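Local atomic coordinates of beta-hexosaminidase Amuc_2018 (Akkermansia muciniphila, PDB entry 6JEB), a protein that hydrolyses terminal non-reducing N-acetylhexosamine residues from beta-N-acetylhexosaminides such as N-glycans and chitobiose. Residues A[342-347]-A[394-399]; A[348-353]-A[372-377]; A[355-360]-A[410-415]. One frame throughout, in Å; residues are numbered along the deposited sequence.

Interaction 1: A[342-347]-A[394-399]; sequences NLIMAS and GVHAPV
Met345 and Val395 pair in parallel between strand 342-345 and strand 392-399, with their CA atoms 4.7 Å apart. Two backbone bonds flank the pair. Met345 N donates to Gly394 O at 2.9 Å, and this bond is nearly straight. His396 N returns a bond to Met345 O at 3.0 Å, more bent, with 130° at the hydrogen. Met345 O also receives the CA-H of Val395, so two neighbouring groups share one carbonyl. The axes of the two short segments are 48° apart, and the first segment leaves the sheet after Met345.

Ile344 and His396 meet through aliphatic atoms: Ile344 CG2 is 3.5 Å from His396 CB. With chi1 at -67°, CG2 stands anti to the backbone N and is the branch turned to His396. Ala346 CB rests 3.3 Å from His396 O and is 4.5 Å from Pro398 CD. Met345 and Val395 share a face; there Val395 CG2 comes to 3.6 Å from Met345 O. Met345, modelled in two conformers, packs on Ile333 of helix 329-339.

The polar ring atoms of His396 are held from outside: NE2 by His125 and ND1 by Trp92. The contact joins two adjacent strands of the parallel eight-stranded sheet, the TIM barrel of the catalytic domain. Strand 320-323 continues the sheet beside 342-345, and strand 92-97 lies next to 392-399.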
loop_
_atom_site.group_PDB
_atom_site.type_symbol
_atom_site.label_atom_id
_atom_site.label_comp_id
_atom_site.label_asym_id
_atom_site.label_seq_id
_atom_site.Cartn_x
_atom_site.Cartn_y
_atom_site.Cartn_z
ATOM N N ASN A 342 -3.688 -15.955 -5.434
ATOM C CA ASN A 342 -3.537 -14.708 -6.168
ATOM C C ASN A 342 -2.376 -13.916 -5.581
ATOM O O ASN A 342 -2.026 -14.067 -4.409
ATOM C CB ASN A 342 -4.838 -13.915 -6.125
ATOM C CG ASN A 342 -5.980 -14.670 -6.789
ATOM O OD1 ASN A 342 -5.836 -15.173 -7.902
ATOM N ND2 ASN A 342 -7.104 -14.783 -6.097
ATOM N N LEU A 343 -1.772 -13.067 -6.407
ATOM C CA LEU A 343 -0.512 -12.436 -6.048
ATOM C C LEU A 343 -0.572 -10.942 -6.316
ATOM O O LEU A 343 -1.031 -10.512 -7.376
ATOM C CB LEU A 343 0.642 -13.060 -6.838
ATOM C CG LEU A 343 2.040 -12.563 -6.472
ATOM C CD1 LEU A 343 2.335 -12.899 -5.020
ATOM C CD2 LEU A 343 3.090 -13.170 -7.392
ATOM N N ILE A 344 -0.099 -10.155 -5.350
ATOM C CA ILE A 344 0.151 -8.732 -5.540
ATOM C C ILE A 344 1.661 -8.546 -5.463
ATOM O O ILE A 344 2.307 -9.073 -4.552
ATOM C CB ILE A 344 -0.587 -7.878 -4.492
ATOM C CG1 ILE A 344 -2.104 -7.968 -4.714
ATOM C CG2 ILE A 344 -0.137 -6.423 -4.566
ATOM C CD1 ILE A 344 -2.933 -7.424 -3.557
ATOM N N MET A 345 2.228 -7.828 -6.426
ATOM C CA MET A 345 3.673 -7.652 -6.509
ATOM C C MET A 345 4.091 -6.444 -5.673
ATOM O O MET A 345 3.714 -5.311 -5.981
ATOM C CB MET A 345 4.083 -7.470 -7.971
ATOM C CG MET A 345 5.576 -7.301 -8.194
ATOM S SD MET A 345 6.559 -8.622 -7.451
ATOM C CE MET A 345 5.981 -10.068 -8.345
ATOM N N ALA A 346 4.882 -6.692 -4.623
ATOM C CA ALA A 346 5.420 -5.645 -3.761
ATOM C C ALA A 346 6.922 -5.828 -3.567
ATOM O O ALA A 346 7.465 -5.468 -2.520
ATOM C CB ALA A 346 4.694 -5.612 -2.414
ATOM N N SER A 347 7.602 -6.380 -4.575
ATOM C CA SER A 347 9.008 -6.746 -4.455
ATOM C C SER A 347 9.833 -5.609 -3.872
ATOM O O SER A 347 9.827 -4.488 -4.392
ATOM C CB SER A 347 9.569 -7.094 -5.827
ATOM O OG SER A 347 10.987 -7.066 -5.767
ATOM N N GLY A 394 -1.805 -7.010 -9.392
ATOM C CA GLY A 394 -1.282 -5.670 -9.566
ATOM C C GLY A 394 -0.030 -5.442 -8.731
ATOM O O GLY A 394 0.740 -6.367 -8.471
ATOM N N VAL A 395 0.152 -4.188 -8.338
ATOM C CA VAL A 395 1.401 -3.710 -7.764
ATOM C C VAL A 395 1.083 -2.922 -6.504
ATOM O O VAL A 395 -0.012 -2.373 -6.357
ATOM C CB VAL A 395 2.171 -2.843 -8.789
ATOM C CG1 VAL A 395 1.465 -1.501 -9.016
ATOM C CG2 VAL A 395 3.616 -2.653 -8.372
ATOM N N HIS A 396 2.051 -2.864 -5.591
ATOM C CA HIS A 396 1.803 -2.300 -4.268
ATOM C C HIS A 396 3.132 -1.838 -3.693
ATOM O O HIS A 396 4.078 -2.628 -3.619
ATOM C CB HIS A 396 1.207 -3.406 -3.391
ATOM C CG HIS A 396 0.514 -2.931 -2.151
ATOM N ND1 HIS A 396 -0.775 -2.439 -2.159
ATOM C CD2 HIS A 396 0.905 -2.946 -0.851
ATOM C CE1 HIS A 396 -1.141 -2.150 -0.923
ATOM N NE2 HIS A 396 -0.139 -2.448 -0.108
ATOM N N ALA A 397 3.210 -0.578 -3.279
ATOM C CA ALA A 397 4.463 -0.022 -2.765
ATOM C C ALA A 397 4.315 0.407 -1.312
ATOM O O ALA A 397 3.615 1.398 -1.031
ATOM C CB ALA A 397 4.910 1.165 -3.617
ATOM N N PRO A 398 4.947 -0.285 -0.368
ATOM C CA PRO A 398 4.906 0.158 1.034
ATOM C C PRO A 398 5.897 1.279 1.304
ATOM O O PRO A 398 7.043 1.256 0.840
ATOM C CB PRO A 398 5.315 -1.100 1.819
ATOM C CG PRO A 398 5.299 -2.236 0.821
ATOM C CD PRO A 398 5.535 -1.626 -0.517
ATOM N N VAL A 399 5.451 2.255 2.099
ATOM C CA VAL A 399 6.344 3.305 2.575
ATOM C C VAL A 399 6.564 3.097 4.071
ATOM O O VAL A 399 6.013 3.826 4.909
ATOM C CB VAL A 399 5.830 4.719 2.239
ATOM C CG1 VAL A 399 6.984 5.720 2.307
ATOM C CG2 VAL A 399 5.180 4.762 0.848
#

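Interaction 2: A[348-353]-A[372-377]; sequences SEYCYL and LQKCYD. With ACM (acetamide), chain C.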
loop_
_atom_site.group_PDB
_atom_site.type_symbol
_atom_site.label_atom_id
_atom_site.label_comp_id
_atom_site.label_asym_id
_atom_site.label_seq_id
_atom_site.Cartn_x
_atom_site.Cartn_y
_atom_site.Cartn_z
ATOM N N SER A 348 10.569 -5.916 -2.802
ATOM C CA SER A 348 11.355 -4.894 -2.124
ATOM C C SER A 348 12.486 -4.359 -2.990
ATOM O O SER A 348 13.046 -3.307 -2.671
ATOM C CB SER A 348 11.891 -5.433 -0.800
ATOM O OG SER A 348 12.788 -6.509 -1.011
ATOM N N GLU A 349 12.831 -5.050 -4.078
ATOM C CA GLU A 349 13.837 -4.554 -5.012
ATOM C C GLU A 349 13.357 -3.322 -5.769
ATOM O O GLU A 349 14.186 -2.544 -6.259
ATOM C CB GLU A 349 14.221 -5.669 -5.996
ATOM C CG GLU A 349 15.356 -5.342 -6.968
ATOM C CD GLU A 349 15.840 -6.559 -7.751
ATOM O OE1 GLU A 349 15.750 -7.681 -7.211
ATOM O OE2 GLU A 349 16.317 -6.400 -8.900
ATOM N N TYR A 350 12.039 -3.126 -5.872
ATOM C CA TYR A 350 11.461 -2.061 -6.684
ATOM C C TYR A 350 10.461 -1.203 -5.923
ATOM O O TYR A 350 10.242 -0.037 -6.282
ATOM C CB TYR A 350 10.700 -2.659 -7.874
ATOM C CG TYR A 350 11.545 -3.458 -8.827
ATOM C CD1 TYR A 350 11.732 -4.822 -8.642
ATOM C CD2 TYR A 350 12.152 -2.853 -9.921
ATOM C CE1 TYR A 350 12.504 -5.562 -9.510
ATOM C CE2 TYR A 350 12.926 -3.589 -10.806
ATOM C CZ TYR A 350 13.098 -4.942 -10.593
ATOM O OH TYR A 350 13.869 -5.680 -11.459
ATOM N N CYS A 351 9.819 -1.773 -4.899
ATOM C CA CYS A 351 8.585 -1.215 -4.359
ATOM C C CYS A 351 8.691 -0.746 -2.925
ATOM O O CYS A 351 7.725 -0.160 -2.415
ATOM C CB CYS A 351 7.454 -2.254 -4.415
ATOM S SG CYS A 351 7.097 -2.870 -6.063
ATOM N N TYR A 352 9.810 -1.004 -2.252
ATOM C CA TYR A 352 9.977 -0.619 -0.854
ATOM C C TYR A 352 10.483 0.818 -0.836
ATOM O O TYR A 352 11.681 1.074 -0.984
ATOM C CB TYR A 352 10.893 -1.610 -0.135
ATOM C CG TYR A 352 10.113 -2.741 0.501
ATOM C CD1 TYR A 352 8.990 -3.279 -0.133
ATOM C CD2 TYR A 352 10.486 -3.270 1.737
ATOM C CE1 TYR A 352 8.256 -4.305 0.447
ATOM C CE2 TYR A 352 9.761 -4.298 2.324
ATOM C CZ TYR A 352 8.641 -4.804 1.676
ATOM O OH TYR A 352 7.904 -5.803 2.268
ATOM N N LEU A 353 9.559 1.765 -0.663
ATOM C CA LEU A 353 9.904 3.172 -0.807
ATOM C C LEU A 353 10.497 3.769 0.462
ATOM O O LEU A 353 10.830 4.962 0.472
ATOM C CB LEU A 353 8.705 3.977 -1.315
ATOM C CG LEU A 353 8.127 3.428 -2.629
ATOM C CD1 LEU A 353 7.036 4.339 -3.182
ATOM C CD2 LEU A 353 9.231 3.180 -3.684
ATOM N N LEU A 372 14.873 6.077 -8.846
ATOM C CA LEU A 372 13.683 6.227 -9.676
ATOM C C LEU A 372 13.782 5.377 -10.937
ATOM O O LEU A 372 12.806 4.736 -11.341
ATOM C CB LEU A 372 13.500 7.701 -10.036
ATOM C CG LEU A 372 12.312 8.014 -10.934
ATOM C CD1 LEU A 372 11.004 7.657 -10.215
ATOM C CD2 LEU A 372 12.363 9.474 -11.320
ATOM N N GLN A 373 14.964 5.341 -11.558
ATOM C CA GLN A 373 15.139 4.540 -12.767
ATOM C C GLN A 373 14.978 3.052 -12.479
ATOM O O GLN A 373 14.365 2.325 -13.270
ATOM C CB GLN A 373 16.502 4.828 -13.397
ATOM C CG GLN A 373 16.673 4.192 -14.760
ATOM C CD GLN A 373 17.884 4.723 -15.507
ATOM O OE1 GLN A 373 18.579 5.623 -15.032
ATOM N NE2 GLN A 373 18.134 4.174 -16.686
ATOM N N LYS A 374 15.520 2.580 -11.354
ATOM C CA LYS A 374 15.346 1.181 -10.973
ATOM C C LYS A 374 13.874 0.868 -10.761
ATOM O O LYS A 374 13.356 -0.147 -11.246
ATOM C CB LYS A 374 16.133 0.897 -9.691
ATOM C CG LYS A 374 15.829 -0.459 -9.062
ATOM C CD LYS A 374 16.237 -1.592 -9.988
ATOM C CE LYS A 374 16.110 -2.932 -9.293
ATOM N NZ LYS A 374 16.701 -4.038 -10.100
ATOM N N CYS A 375 13.186 1.740 -10.023
ATOM C CA CYS A 375 11.764 1.565 -9.789
ATOM C C CYS A 375 11.002 1.429 -11.107
ATOM O O CYS A 375 10.167 0.527 -11.261
ATOM C CB CYS A 375 11.272 2.760 -8.979
ATOM S SG CYS A 375 9.615 2.625 -8.393
ATOM N N TYR A 376 11.278 2.321 -12.066
ATOM C CA TYR A 376 10.583 2.290 -13.347
ATOM C C TYR A 376 10.861 1.010 -14.133
ATOM O O TYR A 376 10.067 0.646 -15.011
ATOM C CB TYR A 376 10.901 3.544 -14.184
ATOM C CG TYR A 376 9.918 3.651 -15.320
ATOM C CD1 TYR A 376 8.658 4.191 -15.106
ATOM C CD2 TYR A 376 10.208 3.130 -16.577
ATOM C CE1 TYR A 376 7.717 4.229 -16.107
ATOM C CE2 TYR A 376 9.275 3.168 -17.590
ATOM C CZ TYR A 376 8.029 3.721 -17.353
ATOM O OH TYR A 376 7.090 3.752 -18.357
ATOM N N ASP A 377 11.955 0.309 -13.831
ATOM C CA ASP A 377 12.221 -0.933 -14.540
ATOM C C ASP A 377 11.250 -2.050 -14.169
ATOM O O ASP A 377 11.288 -3.106 -14.805
ATOM C CB ASP A 377 13.670 -1.371 -14.310
ATOM C CG ASP A 377 14.169 -2.318 -15.384
ATOM O OD1 ASP A 377 14.027 -1.994 -16.584
ATOM O OD2 ASP A 377 14.705 -3.387 -15.031
HETATM C C1 ACM C . 7.768 -6.801 5.479
HETATM O O ACM C . 8.561 -6.187 4.839
HETATM N N ACM C . 8.066 -7.072 6.850
HETATM C C2 ACM C . 6.458 -7.323 4.918
HETATM O O HOH W 1 16.179 -3.703 -12.905
HETATM O O HOH W 2 13.062 -5.529 -14.044
#
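The charged contact is between Glu349 and Lys374. Glu349 is modelled in two conformers. In one of them Lys374 NZ makes a salt bridge to Glu349 OE2, 2.7 Å away, which receives it on its anti lone pair. The two side chains cross at about a right angle. In that conformer Glu349 is extended beyond CG, with CG anti to its backbone N (chi1 -175°), while Lys374 bends at chi2, and Glu349 CG lies 3.4 Å from Lys374 CE.

The aromatic contact is CH-pi. Lys374 CE sits over one face of the Tyr350 ring, 4.0 Å from its centroid and 28° off the normal. The same ring also reaches the helix backbone, where Tyr350 CD2 is 3.2 Å from Lys374 O. Cys375 SG approaches Tyr350 O at 3.5 Å.

Two waters make the third kind of contact, described for one of two conformers of Asp377. One accepts from Lys374 NZ and donates to Asp377 OD2 at 2.6 Å. The other bonds to Tyr350 OH at 2.7 Å and also donates to Asp377 OD2.

Of the two segments, the loop carries the ligand contact. Tyr352 OH donates to the acetamide O at 2.7 Å, and that oxygen lies at the ring edge, in plane. Asp257 also bonds the acetamide. Ser348 CB covers part of one face of the Tyr352 ring.

The chemistry implies a fastening that is partly exposed and water-bridged. NZ is held by a carboxylate and a water while CE lies on the ring; the carboxylate probably favours the charged lysine. The fastened loop carries Tyr352 and Leu353 of the substrate-binding site.

Interaction 3: A[355-360]-A[410-415]; sequences FPQIQG and LLYRAY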
loop_
_atom_site.group_PDB
_atom_site.type_symbol
_atom_site.label_atom_id
_atom_site.label_comp_id
_atom_site.label_asym_id
_atom_site.label_seq_id
_atom_site.Cartn_x
_atom_site.Cartn_y
_atom_site.Cartn_z
ATOM N N PHE A 355 13.369 2.719 1.261
ATOM C CA PHE A 355 14.783 2.678 0.910
ATOM C C PHE A 355 15.190 4.017 0.292
ATOM O O PHE A 355 14.366 4.695 -0.328
ATOM C CB PHE A 355 15.056 1.556 -0.099
ATOM C CG PHE A 355 14.816 0.146 0.428
ATOM C CD1 PHE A 355 14.438 -0.090 1.745
ATOM C CD2 PHE A 355 14.968 -0.941 -0.419
ATOM C CE1 PHE A 355 14.223 -1.394 2.212
ATOM C CE2 PHE A 355 14.754 -2.243 0.033
ATOM C CZ PHE A 355 14.383 -2.468 1.352
ATOM N N PRO A 356 16.450 4.433 0.459
ATOM C CA PRO A 356 16.876 5.719 -0.111
ATOM C C PRO A 356 16.806 5.696 -1.633
ATOM O O PRO A 356 17.049 4.670 -2.271
ATOM C CB PRO A 356 18.322 5.868 0.382
ATOM C CG PRO A 356 18.785 4.454 0.632
ATOM C CD PRO A 356 17.555 3.733 1.144
ATOM N N GLN A 357 16.468 6.851 -2.218
ATOM C CA GLN A 357 16.311 6.933 -3.667
ATOM C C GLN A 357 17.546 7.456 -4.389
ATOM O O GLN A 357 17.638 7.301 -5.611
ATOM C CB GLN A 357 15.092 7.774 -4.048
ATOM C CG GLN A 357 15.205 9.265 -3.748
ATOM C CD GLN A 357 13.834 9.871 -3.546
ATOM O OE1 GLN A 357 13.093 10.076 -4.504
ATOM N NE2 GLN A 357 13.469 10.118 -2.290
ATOM N N ILE A 358 18.484 8.071 -3.673
ATOM C CA ILE A 358 19.745 8.521 -4.248
ATOM C C ILE A 358 20.867 7.994 -3.369
ATOM O O ILE A 358 20.810 8.126 -2.141
ATOM C CB ILE A 358 19.804 10.057 -4.365
ATOM C CG1 ILE A 358 18.781 10.536 -5.401
ATOM C CG2 ILE A 358 21.214 10.522 -4.733
ATOM C CD1 ILE A 358 18.591 12.031 -5.423
ATOM N N GLN A 359 21.869 7.381 -3.994
ATOM C CA GLN A 359 22.984 6.810 -3.249
ATOM C C GLN A 359 23.634 7.873 -2.371
ATOM O O GLN A 359 23.922 8.987 -2.822
ATOM C CB GLN A 359 24.009 6.228 -4.225
ATOM C CG GLN A 359 25.174 5.516 -3.549
ATOM C CD GLN A 359 24.744 4.259 -2.812
ATOM O OE1 GLN A 359 23.968 3.455 -3.330
ATOM N NE2 GLN A 359 25.245 4.089 -1.594
ATOM N N GLY A 360 23.857 7.528 -1.106
ATOM C CA GLY A 360 24.401 8.447 -0.135
ATOM C C GLY A 360 23.370 9.016 0.816
ATOM O O GLY A 360 23.743 9.569 1.858
ATOM N N LEU A 410 7.805 11.437 4.764
ATOM C CA LEU A 410 7.085 10.388 4.054
ATOM C C LEU A 410 6.975 10.706 2.565
ATOM O O LEU A 410 7.268 9.858 1.712
ATOM C CB LEU A 410 5.701 10.247 4.689
ATOM C CG LEU A 410 4.804 9.102 4.253
ATOM C CD1 LEU A 410 5.498 7.797 4.546
ATOM C CD2 LEU A 410 3.475 9.172 4.986
ATOM N N LEU A 411 6.532 11.919 2.236
ATOM C CA LEU A 411 6.398 12.294 0.834
ATOM C C LEU A 411 7.751 12.356 0.149
ATOM O O LEU A 411 7.846 12.063 -1.048
ATOM C CB LEU A 411 5.679 13.637 0.701
ATOM C CG LEU A 411 4.207 13.654 1.124
ATOM C CD1 LEU A 411 3.655 15.078 1.017
ATOM C CD2 LEU A 411 3.374 12.673 0.293
ATOM N N TYR A 412 8.802 12.743 0.881
ATOM C CA TYR A 412 10.121 12.797 0.267
ATOM C C TYR A 412 10.533 11.432 -0.268
ATOM O O TYR A 412 11.075 11.332 -1.374
ATOM C CB TYR A 412 11.184 13.331 1.235
ATOM C CG TYR A 412 12.477 13.515 0.489
ATOM C CD1 TYR A 412 12.732 14.693 -0.201
ATOM C CD2 TYR A 412 13.414 12.488 0.421
ATOM C CE1 TYR A 412 13.901 14.858 -0.926
ATOM C CE2 TYR A 412 14.575 12.630 -0.306
ATOM C CZ TYR A 412 14.816 13.821 -0.973
ATOM O OH TYR A 412 15.964 13.964 -1.700
ATOM N N ARG A 413 10.294 10.366 0.508
ATOM C CA ARG A 413 10.660 9.036 0.026
ATOM C C ARG A 413 9.591 8.412 -0.864
ATOM O O ARG A 413 9.931 7.647 -1.769
ATOM C CB ARG A 413 11.076 8.116 1.179
ATOM C CG ARG A 413 12.377 8.588 1.807
ATOM C CD ARG A 413 13.326 7.486 2.282
ATOM N NE ARG A 413 14.611 8.090 2.631
ATOM C CZ ARG A 413 15.703 7.430 3.026
ATOM N NH1 ARG A 413 15.695 6.107 3.145
ATOM N NH2 ARG A 413 16.815 8.109 3.303
ATOM N N ALA A 414 8.316 8.746 -0.662
ATOM C CA ALA A 414 7.275 8.141 -1.488
ATOM C C ALA A 414 7.336 8.631 -2.930
ATOM O O ALA A 414 7.143 7.841 -3.860
ATOM C CB ALA A 414 5.892 8.395 -0.889
ATOM N N TYR A 415 7.592 9.940 -3.138
ATOM C CA TYR A 415 7.601 10.568 -4.455
ATOM C C TYR A 415 9.011 10.999 -4.836
ATOM O O TYR A 415 9.793 11.408 -3.970
ATOM C CB TYR A 415 6.661 11.787 -4.492
ATOM C CG TYR A 415 5.217 11.349 -4.442
ATOM C CD1 TYR A 415 4.529 11.037 -5.611
ATOM C CD2 TYR A 415 4.569 11.165 -3.224
ATOM C CE1 TYR A 415 3.233 10.582 -5.574
ATOM C CE2 TYR A 415 3.258 10.713 -3.172
ATOM C CZ TYR A 415 2.601 10.415 -4.352
ATOM O OH TYR A 415 1.311 9.957 -4.325
HETATM O O HOH W 3 10.708 8.511 -4.329
#
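Pro356 and Arg413 mark the nearest backbone approach, CA to CA 7.0 Å, where an irregular loop passes the last turns of helix 407-414. Both belong to the TIM-barrel catalytic domain of family 20: the loop comes after strand 342-345, and the helix follows strand 392-399.

Gln357 is the main polar link. Its NE2 donates to Tyr412 O at 2.8 Å, with 166° at the hydrogen. The acceptor lies in the Gln357 amide plane, but the donor sits above the carbonyl plane of Tyr412. NE2 is also 3.4 Å from Tyr412 CE2, with the amide and ring planes 63° apart. Gln357 CG takes the position between its backbone N and carbonyl carbon (chi1 69°), and the chain then extends to the helix.

Arg413 runs alongside Pro356, pointing the same way. Pro356 CA lies over one face of the guanidinium, offset toward its rim, and NH1 is 3.5 Å from that CA. This is packing without a bond between the pair. The guanidinium has its polar partners in Glu463, which takes NE in a salt bridge, and in the carbonyls of Asp354 and Arg362. Tyr412 OH is bonded to Asn462 and Gln361.

A single water completes the contact, donating to Gln357 OE1 at 2.9 Å and to Arg413 O at 2.8 Å.

Interactions 1 and 3 are buried, whereas interaction 2 is only partly so and has an exposed edge. Their chemistry follows their place. Interaction 1, nearest the centre of the chain, relies on strand backbone bonds. Interaction 2 uses a salt bridge, a ring face and waters. Interaction 3 joins a loop to a helix by one side-chain amide bond, a water and packing on an arginine. The chain from 342 to 360 supplies the first segment of all three. Leu353 N probably bonds Pro398 O, linking interactions 1 and 2. Leu353 also packs on Arg413 and Ala414 of interaction 3, and Val399 of interaction 1 packs on Ala414 of interaction 3.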